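Side-chain contact in uncharacterized protein HtdX (Mycobacterium tuberculosis, PDB 4OOB), which catalyses the reversible hydration of trans-2-enoyl-CoA to (3R)-3-hydroxyacyl-CoA, preferring acyl chains of eight to twelve carbons: residues Val39-Pro44 and Ala199-Ile204. Sequence-based numbering, arbitrary orientation.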
loop_
_atom_site.group_PDB
_atom_site.type_symbol
_atom_site.label_atom_id
_atom_site.label_comp_id
_atom_site.label_asym_id
_atom_site.label_seq_id
_atom_site.Cartn_x
_atom_site.Cartn_y
_atom_site.Cartn_z
ATOM N N VAL A 39 -8.566 -10.873 -8.710
ATOM C CA VAL A 39 -7.690 -10.472 -7.614
ATOM C C VAL A 39 -8.277 -9.222 -6.979
ATOM O O VAL A 39 -8.886 -8.399 -7.671
ATOM C CB VAL A 39 -6.243 -10.202 -8.065
ATOM C CG1 VAL A 39 -5.665 -11.465 -8.714
ATOM C CG2 VAL A 39 -6.171 -9.009 -8.995
ATOM N N PRO A 40 -8.094 -9.083 -5.663
ATOM C CA PRO A 40 -8.426 -7.840 -4.989
ATOM C C PRO A 40 -7.736 -6.617 -5.594
ATOM O O PRO A 40 -6.614 -6.682 -6.035
ATOM C CB PRO A 40 -7.893 -8.058 -3.573
ATOM C CG PRO A 40 -7.783 -9.552 -3.414
ATOM C CD PRO A 40 -7.396 -10.030 -4.779
ATOM N N LEU A 41 -8.428 -5.490 -5.559
ATOM C CA LEU A 41 -7.966 -4.252 -6.198
ATOM C C LEU A 41 -6.525 -3.905 -5.875
ATOM O O LEU A 41 -5.805 -3.494 -6.749
ATOM C CB LEU A 41 -8.908 -3.104 -5.788
ATOM C CG LEU A 41 -8.538 -1.699 -6.222
ATOM C CD1 LEU A 41 -8.556 -1.522 -7.735
ATOM C CD2 LEU A 41 -9.459 -0.680 -5.539
ATOM N N THR A 42 -6.117 -4.069 -4.611
ATOM C CA THR A 42 -4.741 -3.737 -4.154
ATOM C C THR A 42 -3.672 -4.856 -4.361
ATOM O O THR A 42 -2.496 -4.640 -4.102
ATOM C CB THR A 42 -4.763 -3.370 -2.633
ATOM O OG1 THR A 42 -5.398 -4.420 -1.873
ATOM C CG2 THR A 42 -5.502 -2.072 -2.428
ATOM N N TYR A 43 -4.092 -6.048 -4.813
ATOM C CA TYR A 43 -3.204 -7.197 -4.811
ATOM C C TYR A 43 -1.998 -7.035 -5.764
ATOM O O TYR A 43 -0.914 -7.529 -5.469
ATOM C CB TYR A 43 -3.968 -8.512 -5.096
ATOM C CG TYR A 43 -3.008 -9.647 -5.357
ATOM C CD1 TYR A 43 -2.387 -10.271 -4.306
ATOM C CD2 TYR A 43 -2.679 -10.050 -6.648
ATOM C CE1 TYR A 43 -1.469 -11.261 -4.515
ATOM C CE2 TYR A 43 -1.766 -11.056 -6.863
ATOM C CZ TYR A 43 -1.148 -11.636 -5.780
ATOM O OH TYR A 43 -0.211 -12.646 -5.895
ATOM N N PRO A 44 -2.196 -6.350 -6.912
ATOM C CA PRO A 44 -1.078 -6.225 -7.832
ATOM C C PRO A 44 0.044 -5.370 -7.274
ATOM O O PRO A 44 1.148 -5.412 -7.815
ATOM C CB PRO A 44 -1.703 -5.589 -9.089
ATOM C CG PRO A 44 -3.117 -6.004 -9.017
ATOM C CD PRO A 44 -3.477 -6.002 -7.562
ATOM N N ALA A 199 -6.708 -3.709 3.985
ATOM C CA ALA A 199 -7.661 -4.096 5.069
ATOM C C ALA A 199 -8.936 -3.214 5.138
ATOM O O ALA A 199 -10.022 -3.703 5.402
ATOM C CB ALA A 199 -6.942 -4.089 6.391
ATOM N N VAL A 200 -8.806 -1.919 4.836
ATOM C CA VAL A 200 -9.973 -0.979 4.872
ATOM C C VAL A 200 -11.054 -1.233 3.798
ATOM O O VAL A 200 -12.165 -0.704 3.886
ATOM C CB VAL A 200 -9.535 0.499 4.813
ATOM C CG1 VAL A 200 -8.694 0.840 6.028
ATOM C CG2 VAL A 200 -8.844 0.829 3.510
ATOM N N LEU A 201 -10.739 -2.083 2.805
ATOM C CA LEU A 201 -11.640 -2.327 1.690
ATOM C C LEU A 201 -12.631 -3.444 2.001
ATOM O O LEU A 201 -13.500 -3.700 1.229
ATOM C CB LEU A 201 -10.833 -2.638 0.411
ATOM C CG LEU A 201 -9.808 -1.586 -0.051
ATOM C CD1 LEU A 201 -9.135 -1.964 -1.361
ATOM C CD2 LEU A 201 -10.492 -0.211 -0.190
ATOM N N ALA A 202 -12.530 -4.085 3.151
ATOM C CA ALA A 202 -13.308 -5.294 3.436
ATOM C C ALA A 202 -14.787 -5.020 3.386
ATOM O O ALA A 202 -15.251 -3.985 3.892
ATOM C CB ALA A 202 -12.942 -5.848 4.800
ATOM N N ASN A 203 -15.527 -5.950 2.776
ATOM C CA ASN A 203 -16.985 -5.816 2.612
ATOM C C ASN A 203 -17.336 -4.751 1.549
ATOM O O ASN A 203 -17.839 -5.135 0.474
ATOM C CB ASN A 203 -17.714 -5.533 3.959
ATOM C CG ASN A 203 -17.349 -6.543 5.058
ATOM O OD1 ASN A 203 -17.005 -6.152 6.180
ATOM N ND2 ASN A 203 -17.415 -7.835 4.736
ATOM N N ILE A 204 -17.055 -3.459 1.846
ATOM C CA ILE A 204 -17.116 -2.317 0.855
ATOM C C ILE A 204 -16.705 -2.670 -0.600
ATOM O O ILE A 204 -17.335 -2.236 -1.573
ATOM C CB ILE A 204 -16.364 -1.070 1.441
ATOM C CG1 ILE A 204 -17.365 -0.038 1.866
ATOM C CG2 ILE A 204 -15.372 -0.361 0.523
ATOM C CD1 ILE A 204 -18.135 -0.453 3.093
#
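L201 rests its CD1 methyl on the methyl of T42: the ends of the two side chains meet head-on, L201 CD1 lying 3.8 Å from T42 CG2. The same leucine methyl also comes near L41, whose CD2 lies 4.4 Å from L201 CD1, so a single branch of L201 is shared by two neighbouring residues. Leucine suits this place because its side chain is long enough to help span the gap, the CA atoms of L41 and L201 being 8.9 Å apart, and because the apolar CD1 fits a buried spot beside two other methyls.

T42 is two-faced. With chi1 at 54°, its methyl is anti to the carbonyl carbon and meets L201, while OG1, flanked by both N and C of its own backbone, is hydrogen-bonded to the hydroxyl of Y27. Threonine can therefore give a methyl to an apolar contact and still have its buried hydroxyl satisfied.

In this MaoC-like dehydratase of the hot dog fold, where helices pack on an antiparallel sheet, the contact joins the turn leading into helix 43-57 to the loop that follows helix 193-199. Each side is bent by a type I turn. The one from P40 to Y43 is closed by a 2.9 Å bond from Y43 N to P40 O; P40 need supply only its carbonyl oxygen, so its lack of an N-H costs the turn nothing. The turn from A199 to A202 has a weak bond, A202 N to A199 O at 3.4 Å, and carries L201 at its third position. Strand 212-218 lies against both segments: Y214 touches T42 and L201, and V212 touches L41. L41 packs further on I75 of strand 69-77, and its carbonyl oxygen accepts a hydrogen bond from W119 NE1.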